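Local coordinates for protein peptidoglycan-binding domain 1 (Burkholderia, PDB 5NM7) that probably degrades the peptidoglycan of the bacterial cell wall as a modular phage endolysin, joining a peptidoglycan-binding module to a lysozyme-like muramidase module, at residues 78-83 with 209-214; 85-90 with 217-222. All coordinates share one frame; numbering follows the deposited sequence.

Interaction 1 (78-83 with 209-214). With GLY (glycine), chain E.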
ATOM      1  N   ALA A  78       6.104 -13.570   0.845  1.00 22.40           N
ATOM      2  CA  ALA A  78       6.198 -14.139   2.179  1.00 21.46           C
ATOM      3  C   ALA A  78       5.652 -13.184   3.228  1.00 20.22           C
ATOM      4  O   ALA A  78       5.062 -13.639   4.218  1.00 21.64           O
ATOM      5  CB  ALA A  78       7.622 -14.530   2.531  1.00 22.93           C
ATOM      6  N   ASP A  79       5.853 -11.881   3.049  1.00 18.65           N
ATOM      7  CA  ASP A  79       5.222 -10.916   3.946  1.00 17.63           C
ATOM      8  C   ASP A  79       3.702 -11.011   3.903  1.00 18.30           C
ATOM      9  O   ASP A  79       3.051 -10.843   4.942  1.00 18.34           O
ATOM     10  CB  ASP A  79       5.632  -9.482   3.627  1.00 17.49           C
ATOM     11  CG  ASP A  79       7.114  -9.246   3.781  1.00 19.40           C
ATOM     12  OD1 ASP A  79       7.699  -9.716   4.811  1.00 19.55           O
ATOM     13  OD2 ASP A  79       7.686  -8.597   2.875  1.00 20.27           O
ATOM     14  N   LEU A  80       3.131 -11.230   2.716  1.00 18.15           N
ATOM     15  CA  LEU A  80       1.661 -11.353   2.608  1.00 18.87           C
ATOM     16  C   LEU A  80       1.171 -12.608   3.293  1.00 18.51           C
ATOM     17  O   LEU A  80       0.112 -12.587   3.950  1.00 19.90           O
ATOM     18  CB  LEU A  80       1.190 -11.319   1.142  1.00 20.52           C
ATOM     19  CG  LEU A  80       1.487  -9.970   0.457  1.00 20.93           C
ATOM     20  CD1 LEU A  80       0.995 -10.027  -0.990  1.00 22.31           C
ATOM     21  CD2 LEU A  80       0.876  -8.782   1.166  1.00 21.45           C
ATOM     22  N   GLN A  81       1.921 -13.710   3.156  1.00 18.72           N
ATOM     23  CA  GLN A  81       1.576 -14.939   3.872  1.00 21.73           C
ATOM     24  C   GLN A  81       1.625 -14.721   5.370  1.00 21.02           C
ATOM     25  O   GLN A  81       0.688 -15.126   6.100  1.00 21.33           O
ATOM     26  CB  GLN A  81       2.464 -16.119   3.471  1.00 24.66           C
ATOM     27  CG  GLN A  81       2.110 -17.436   4.174  1.00 27.37           C
ATOM     28  CD  GLN A  81       0.732 -17.958   3.801  1.00 29.63           C
ATOM     29  OE1 GLN A  81       0.528 -18.409   2.687  1.00 32.41           O
ATOM     30  NE2 GLN A  81      -0.211 -17.922   4.739  1.00 29.17           N
ATOM     31  N   ARG A  82       2.651 -14.018   5.852  1.00 21.09           N
ATOM     32  CA  ARG A  82       2.715 -13.711   7.286  1.00 22.12           C
ATOM     33  C   ARG A  82       1.523 -12.870   7.752  1.00 20.26           C
ATOM     34  O   ARG A  82       0.959 -13.123   8.841  1.00 19.21           O
ATOM     35  CB  ARG A  82       4.042 -13.069   7.669  1.00 22.75           C
ATOM     36  CG  ARG A  82       5.152 -14.082   7.745  1.00 25.51           C
ATOM     37  CD  ARG A  82       6.445 -13.435   8.162  1.00 27.52           C
ATOM     38  NE  ARG A  82       7.100 -12.606   7.123  1.00 28.80           N
ATOM     39  CZ  ARG A  82       7.982 -13.072   6.207  1.00 31.90           C
ATOM     40  NH1 ARG A  82       8.349 -14.361   6.158  1.00 33.89           N
ATOM     41  NH2 ARG A  82       8.539 -12.228   5.339  1.00 31.78           N
ATOM     42  N   ALA A  83       1.140 -11.878   6.945  1.00 18.09           N
ATOM     43  CA  ALA A  83      -0.021 -11.064   7.247  1.00 19.24           C
ATOM     44  C   ALA A  83      -1.303 -11.897   7.288  1.00 19.17           C
ATOM     45  O   ALA A  83      -2.136 -11.711   8.192  1.00 18.59           O
ATOM     46  CB  ALA A  83      -0.142  -9.891   6.269  1.00 19.51           C
ATOM     47  N   GLU A 209       7.211  -3.461   7.454  1.00 18.53           N
ATOM     48  CA  GLU A 209       6.775  -2.763   8.643  1.00 19.79           C
ATOM     49  C   GLU A 209       5.508  -1.958   8.394  1.00 18.20           C
ATOM     50  O   GLU A 209       4.650  -1.864   9.257  1.00 17.94           O
ATOM     51  CB  GLU A 209       7.873  -1.850   9.201  1.00 22.08           C
ATOM     52  CG  GLU A 209       9.041  -2.622   9.793  1.00 23.96           C
ATOM     53  CD  GLU A 209       8.664  -3.384  11.079  1.00 29.40           C
ATOM     54  OE1 GLU A 209       7.758  -2.930  11.792  1.00 29.15           O
ATOM     55  OE2 GLU A 209       9.280  -4.426  11.409  1.00 36.88           O
ATOM     56  N   GLN A 210       5.391  -1.403   7.198  1.00 15.60           N
ATOM     57  CA  GLN A 210       4.212  -0.634   6.820  1.00 16.41           C
ATOM     58  C   GLN A 210       2.983  -1.538   6.733  1.00 15.58           C
ATOM     59  O   GLN A 210       1.905  -1.140   7.160  1.00 17.23           O
ATOM     60  CB  GLN A 210       4.478   0.053   5.509  1.00 15.90           C
ATOM     61  CG  GLN A 210       5.573   1.079   5.644  1.00 16.99           C
ATOM     62  CD  GLN A 210       5.932   1.704   4.314  1.00 17.49           C
ATOM     63  OE1 GLN A 210       5.304   1.435   3.300  1.00 15.96           O
ATOM     64  NE2 GLN A 210       6.917   2.583   4.335  1.00 16.67           N
ATOM     65  N   LEU A 211       3.168  -2.725   6.184  1.00 16.43           N
ATOM     66  CA  LEU A 211       2.102  -3.761   6.175  1.00 15.85           C
ATOM     67  C   LEU A 211       1.762  -4.207   7.603  1.00 16.95           C
ATOM     68  O   LEU A 211       0.598  -4.439   7.899  1.00 17.64           O
ATOM     69  CB  LEU A 211       2.495  -4.978   5.380  1.00 16.49           C
ATOM     70  CG  LEU A 211       1.541  -6.194   5.342  1.00 17.42           C
ATOM     71  CD1 LEU A 211       0.191  -5.833   4.752  1.00 17.21           C
ATOM     72  CD2 LEU A 211       2.183  -7.313   4.565  1.00 18.80           C
ATOM     73  N   GLU A 212       2.769  -4.326   8.469  1.00 16.08           N
ATOM     74  CA  GLU A 212       2.538  -4.716   9.878  1.00 16.92           C
ATOM     75  C   GLU A 212       1.626  -3.704  10.546  1.00 17.67           C
ATOM     76  O   GLU A 212       0.747  -4.091  11.309  1.00 17.38           O
ATOM     77  CB  GLU A 212       3.865  -4.882  10.639  1.00 19.99           C
ATOM     78  CG  GLU A 212       3.772  -5.112  12.156  1.00 21.23           C
ATOM     79  CD  GLU A 212       3.032  -6.358  12.564  1.00 23.20           C
ATOM     80  OE1 GLU A 212       2.780  -7.292  11.758  1.00 27.93           O
ATOM     81  OE2 GLU A 212       2.627  -6.435  13.753  1.00 21.65           O
ATOM     82  N   ALA A 213       1.810  -2.405  10.245  1.00 16.74           N
ATOM     83  CA  ALA A 213       0.921  -1.385  10.747  1.00 16.29           C
ATOM     84  C   ALA A 213      -0.497  -1.601  10.293  1.00 15.97           C
ATOM     85  O   ALA A 213      -1.465  -1.512  11.115  1.00 17.09           O
ATOM     86  CB  ALA A 213       1.375   0.004  10.397  1.00 17.50           C
ATOM     87  N   PHE A 214      -0.647  -1.916   9.021  1.00 15.39           N
ATOM     88  CA  PHE A 214      -1.986  -2.258   8.495  1.00 15.74           C
ATOM     89  C   PHE A 214      -2.585  -3.453   9.219  1.00 16.06           C
ATOM     90  O   PHE A 214      -3.745  -3.402   9.620  1.00 16.06           O
ATOM     91  CB  PHE A 214      -1.949  -2.493   6.980  1.00 15.39           C
ATOM     92  CG  PHE A 214      -3.193  -3.133   6.410  1.00 15.55           C
ATOM     93  CD1 PHE A 214      -4.258  -2.352   6.009  1.00 16.59           C
ATOM     94  CD2 PHE A 214      -3.286  -4.500   6.278  1.00 16.67           C
ATOM     95  CE1 PHE A 214      -5.396  -2.918   5.506  1.00 17.41           C
ATOM     96  CE2 PHE A 214      -4.444  -5.080   5.777  1.00 16.49           C
ATOM     97  CZ  PHE A 214      -5.483  -4.279   5.383  1.00 16.73           C
TER
HETATM   98  N   GLY E 303       2.686  -8.996   9.528  1.00 33.47           N
HETATM   99  CA  GLY E 303       2.930  -8.307   8.214  1.00 37.15           C
HETATM  100  C   GLY E 303       4.401  -8.136   7.926  1.00 37.57           C
HETATM  101  O   GLY E 303       5.184  -8.606   8.743  1.00 44.30           O
HETATM  102  OXT GLY E 303       4.846  -7.578   6.896  1.00 32.09           O
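Leu-211 reaches across to Asp-79, Leu-80 and Ala-83, and carries the whole direct contact between two nearly parallel helices. The axes of 78-83 and 209-214 lie 10.6 Å apart, with 20° between their directions. A bound glycine lies between the two segments, against Leu-211 and Ala-83. Leu-211 CB lies 3.8 Å from glycine OXT. Leu-211 CG is set anti to the backbone N (chi1 176°) and lies 3.8 Å from glycine CA. From there the CD2 branch does the touching. Leu-211 CD2 approaches glycine OXT to 3.5 Å and Asp-79 O to 3.7 Å. Leu-211 CD2 also meets Leu-80 CD2 and Ala-83 CB, each at 3.9 Å. The Leu-80 and Leu-211 side chains cross at about a right angle.

Glu-212 gives the ligand a hydrogen bond: glycine N donates to Glu-212 OE1 at 2.8 Å. Asp-79 OD1 is engaged within its own helix by Arg-82 NH2, which meets it from above the carboxylate plane. Asp-79, Ala-83, Leu-211 and Glu-212, with Arg-86 and Ala-208, make up this glycine pocket, a small ligand site between two helices.

Interaction 2 (85-90 with 217-222)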
ATOM      1  N   ASP A  85      -1.546 -15.071   8.054  1.00 22.30           N
ATOM      2  CA  ASP A  85      -1.460 -15.781   9.337  1.00 23.50           C
ATOM      3  C   ASP A  85      -1.795 -14.906  10.528  1.00 23.10           C
ATOM      4  O   ASP A  85      -2.546 -15.337  11.426  1.00 26.04           O
ATOM      5  CB  ASP A  85      -0.092 -16.402   9.508  1.00 27.12           C
ATOM      6  CG  ASP A  85       0.209 -17.476   8.449  1.00 31.08           C
ATOM      7  OD1 ASP A  85      -0.730 -17.990   7.801  1.00 36.96           O
ATOM      8  OD2 ASP A  85       1.384 -17.808   8.283  1.00 35.84           O
ATOM      9  N   ARG A  86      -1.247 -13.688  10.561  1.00 20.05           N
ATOM     10  CA  ARG A  86      -1.550 -12.759  11.629  1.00 21.97           C
ATOM     11  C   ARG A  86      -3.027 -12.432  11.755  1.00 21.93           C
ATOM     12  O   ARG A  86      -3.543 -12.249  12.874  1.00 22.74           O
ATOM     13  CB  ARG A  86      -0.755 -11.452  11.485  1.00 24.31           C
ATOM     14  CG  ARG A  86       0.710 -11.581  11.763  1.00 28.51           C
ATOM     15  CD  ARG A  86       0.937 -11.687  13.269  1.00 29.77           C
ATOM     16  NE  ARG A  86       0.389 -10.537  13.970  1.00 34.57           N
ATOM     17  CZ  ARG A  86       0.946  -9.347  13.937  1.00 30.19           C
ATOM     18  NH1 ARG A  86       2.072  -9.197  13.268  1.00 35.13           N
ATOM     19  NH2 ARG A  86       0.413  -8.330  14.595  1.00 27.74           N
ATOM     20  N   LEU A  87      -3.681 -12.264  10.608  1.00 20.92           N
ATOM     21  CA  LEU A  87      -5.080 -11.862  10.553  1.00 20.72           C
ATOM     22  C   LEU A  87      -6.064 -13.016  10.614  1.00 21.46           C
ATOM     23  O   LEU A  87      -7.246 -12.776  10.859  1.00 21.28           O
ATOM     24  CB  LEU A  87      -5.345 -11.059   9.265  1.00 18.88           C
ATOM     25  CG  LEU A  87      -4.617  -9.715   9.172  1.00 17.71           C
ATOM     26  CD1 LEU A  87      -4.628  -9.236   7.747  1.00 17.44           C
ATOM     27  CD2 LEU A  87      -5.269  -8.698  10.054  1.00 19.72           C
ATOM     28  N   GLN A  88      -5.582 -14.240  10.372  1.00 22.01           N
ATOM     29  CA  GLN A  88      -6.438 -15.416  10.159  1.00 24.08           C
ATOM     30  C   GLN A  88      -7.433 -15.138   9.031  1.00 24.85           C
ATOM     31  O   GLN A  88      -8.647 -15.324   9.153  1.00 22.95           O
ATOM     32  CB  GLN A  88      -7.133 -15.857  11.471  1.00 27.96           C
ATOM     33  CG  GLN A  88      -6.159 -16.288  12.547  1.00 35.86           C
ATOM     34  CD  GLN A  88      -5.497 -17.607  12.227  1.00 36.66           C
ATOM     35  OE1 GLN A  88      -6.180 -18.632  12.064  1.00 44.18           O
ATOM     36  NE2 GLN A  88      -4.176 -17.571  11.998  1.00 46.59           N
ATOM     37  N   VAL A  89      -6.884 -14.626   7.931  1.00 23.09           N
ATOM     38  CA  VAL A  89      -7.635 -14.286   6.732  1.00 23.41           C
ATOM     39  C   VAL A  89      -7.023 -15.131   5.612  1.00 25.85           C
ATOM     40  O   VAL A  89      -5.826 -15.408   5.597  1.00 22.85           O
ATOM     41  CB  VAL A  89      -7.530 -12.763   6.468  1.00 25.35           C
ATOM     42  CG1 VAL A  89      -8.027 -12.382   5.075  1.00 26.39           C
ATOM     43  CG2 VAL A  89      -8.287 -11.956   7.526  1.00 24.92           C
ATOM     44  N   ASP A  90      -7.876 -15.566   4.690  1.00 25.86           N
ATOM     45  CA  ASP A  90      -7.483 -16.340   3.542  1.00 27.42           C
ATOM     46  C   ASP A  90      -6.400 -15.526   2.781  1.00 23.73           C
ATOM     47  O   ASP A  90      -6.505 -14.310   2.643  1.00 23.05           O
ATOM     48  CB  ASP A  90      -8.744 -16.653   2.693  1.00 31.58           C
ATOM     49  CG  ASP A  90      -9.667 -17.761   3.329  1.00 38.71           C
ATOM     50  OD1 ASP A  90      -9.248 -18.532   4.228  1.00 45.99           O
ATOM     51  OD2 ASP A  90     -10.829 -17.871   2.893  1.00 42.07           O
ATOM     52  N   PHE A 217      -3.708  -2.410  12.560  1.00 16.61           N
ATOM     53  CA  PHE A 217      -4.836  -1.516  12.398  1.00 16.48           C
ATOM     54  C   PHE A 217      -6.119  -2.302  12.242  1.00 16.33           C
ATOM     55  O   PHE A 217      -7.124  -2.013  12.909  1.00 16.89           O
ATOM     56  CB  PHE A 217      -4.630  -0.618  11.199  1.00 17.10           C
ATOM     57  CG  PHE A 217      -5.749   0.326  10.937  1.00 17.71           C
ATOM     58  CD1 PHE A 217      -6.634   0.074   9.911  1.00 20.44           C
ATOM     59  CD2 PHE A 217      -5.897   1.504  11.662  1.00 19.56           C
ATOM     60  CE1 PHE A 217      -7.646   0.970   9.655  1.00 21.64           C
ATOM     61  CE2 PHE A 217      -6.916   2.402  11.416  1.00 22.20           C
ATOM     62  CZ  PHE A 217      -7.812   2.126  10.390  1.00 21.87           C
ATOM     63  N   VAL A 218      -6.049  -3.325  11.411  1.00 15.66           N
ATOM     64  CA  VAL A 218      -7.214  -4.182  11.169  1.00 17.30           C
ATOM     65  C   VAL A 218      -7.532  -4.999  12.420  1.00 17.55           C
ATOM     66  O   VAL A 218      -8.707  -5.106  12.807  1.00 16.45           O
ATOM     67  CB  VAL A 218      -7.040  -5.059   9.944  1.00 17.72           C
ATOM     68  CG1 VAL A 218      -8.238  -5.966   9.756  1.00 18.59           C
ATOM     69  CG2 VAL A 218      -6.901  -4.176   8.696  1.00 18.99           C
ATOM     70  N   LEU A 219      -6.507  -5.553  13.050  1.00 15.94           N
ATOM     71  CA  LEU A 219      -6.694  -6.313  14.288  1.00 17.49           C
ATOM     72  C   LEU A 219      -7.353  -5.490  15.385  1.00 17.64           C
ATOM     73  O   LEU A 219      -8.093  -6.046  16.218  1.00 19.72           O
ATOM     74  CB  LEU A 219      -5.387  -6.921  14.775  1.00 17.77           C
ATOM     75  CG  LEU A 219      -4.800  -8.100  14.001  1.00 17.48           C
ATOM     76  CD1 LEU A 219      -3.418  -8.470  14.469  1.00 19.56           C
ATOM     77  CD2 LEU A 219      -5.711  -9.318  14.039  1.00 19.41           C
ATOM     78  N   ALA A 220      -7.090  -4.188  15.404  1.00 16.34           N
ATOM     79  CA  ALA A 220      -7.669  -3.275  16.391  1.00 18.70           C
ATOM     80  C   ALA A 220      -9.134  -2.924  16.166  1.00 20.08           C
ATOM     81  O   ALA A 220      -9.760  -2.354  17.063  1.00 21.40           O
ATOM     82  CB  ALA A 220      -6.838  -2.002  16.463  1.00 19.17           C
ATOM     83  N   ASP A 221      -9.676  -3.263  14.998  1.00 19.07           N
ATOM     84  CA  ASP A 221     -11.077  -3.036  14.683  1.00 20.66           C
ATOM     85  C   ASP A 221     -11.746  -4.365  14.371  1.00 19.20           C
ATOM     86  O   ASP A 221     -11.676  -4.878  13.282  1.00 17.95           O
ATOM     87  CB  ASP A 221     -11.180  -2.062  13.511  1.00 21.69           C
ATOM     88  CG  ASP A 221     -12.618  -1.636  13.237  1.00 24.27           C
ATOM     89  OD1 ASP A 221     -13.553  -2.440  13.474  1.00 22.69           O
ATOM     90  OD2 ASP A 221     -12.813  -0.530  12.735  1.00 25.58           O
ATOM     91  N   LYS A 222     -12.389  -4.953  15.371  1.00 19.46           N
ATOM     92  CA  LYS A 222     -12.931  -6.296  15.217  1.00 19.13           C
ATOM     93  C   LYS A 222     -14.020  -6.367  14.176  1.00 18.76           C
ATOM     94  O   LYS A 222     -14.207  -7.399  13.570  1.00 18.76           O
ATOM     95  CB  LYS A 222     -13.403  -6.848  16.561  1.00 23.02           C
ATOM     96  CG  LYS A 222     -12.223  -7.114  17.476  1.00 25.50           C
ATOM     97  CD  LYS A 222     -12.548  -8.002  18.662  1.00 31.80           C
ATOM     98  CE  LYS A 222     -11.311  -8.750  19.158  1.00 37.41           C
ATOM     99  NZ  LYS A 222     -10.352  -7.880  19.896  1.00 41.72           N
TER
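Leu-87 and Arg-86 meet Val-218 and Leu-219 where two helices come to their ends. The apolar contacts centre on one methyl, Leu-87 CD2. Leu-87 CD2 is 4.0 Å from Val-218 CG1 and also 4.0 Å from Leu-219 CG. The side chains of Leu-87 and Val-218 cross at about a right angle, while Leu-87 meets Leu-219 at an oblique angle. Leu-87 and Val-218 are buried. Leu-219 lies nearer the surface.

Leu-219 also has polar neighbours, through both of its branches. Leu-219 CD2 lies 3.8 Å from the backbone O of Arg-86. Leu-219 CD1 approaches Arg-86 NH2 to 3.8 Å, obliquely to the guanidinium. The Arg-86 chain bends twice, at chi2 (-76°) and chi3 (-58°), and this bend carries the charged group round to Leu-219. The contact there is van der Waals. The charge is answered by Glu-212, in a salt bridge through Arg-86 NH1.

No hydrogen bond crosses between the two segments; those present shape the chain ends on each side. Helix 77-87 closes in a Schellman motif with Gln-88, of positive phi, as the C-prime residue. Val-89 N bonds to Ala-84 O, and Gln-88 N makes a weak bond to Asp-85 O. Gln-88 NE2 also bonds to Asp-85 O at 2.8 Å, on a lone pair in the carbonyl plane. In the other segment, Asp-221 is the N-cap of helix 222-229, and its OD1 accepts a hydrogen bond from Met-224 N.

Helix 222-229 packs against the same apolar cluster, with Leu-225 touching both Leu-87 and Val-218. Its Arg-229 NE bonds to Leu-87 O. The contact thus joins the C-terminal ends of helices 77-87 and 207-219, beside the helix that follows the second.

Interactions 1 and 2 are two levels of one helix pair, 77-87 with 207-219. Their centres are 11 Å apart, on the same side of the chain's centre. Interaction 1 is the more deeply buried, and interaction 2 lies toward the C-terminal ends of both helices. Along the chain the segments alternate: 78-83, 85-90, 209-214, then 217-222. The 119 residues between the two helices include the three-stranded sheet. The levels are tied directly by the salt bridge between Arg-86 of interaction 2 and Glu-212 of interaction 1. Both residues line the glycine pocket, so this site draws on both levels.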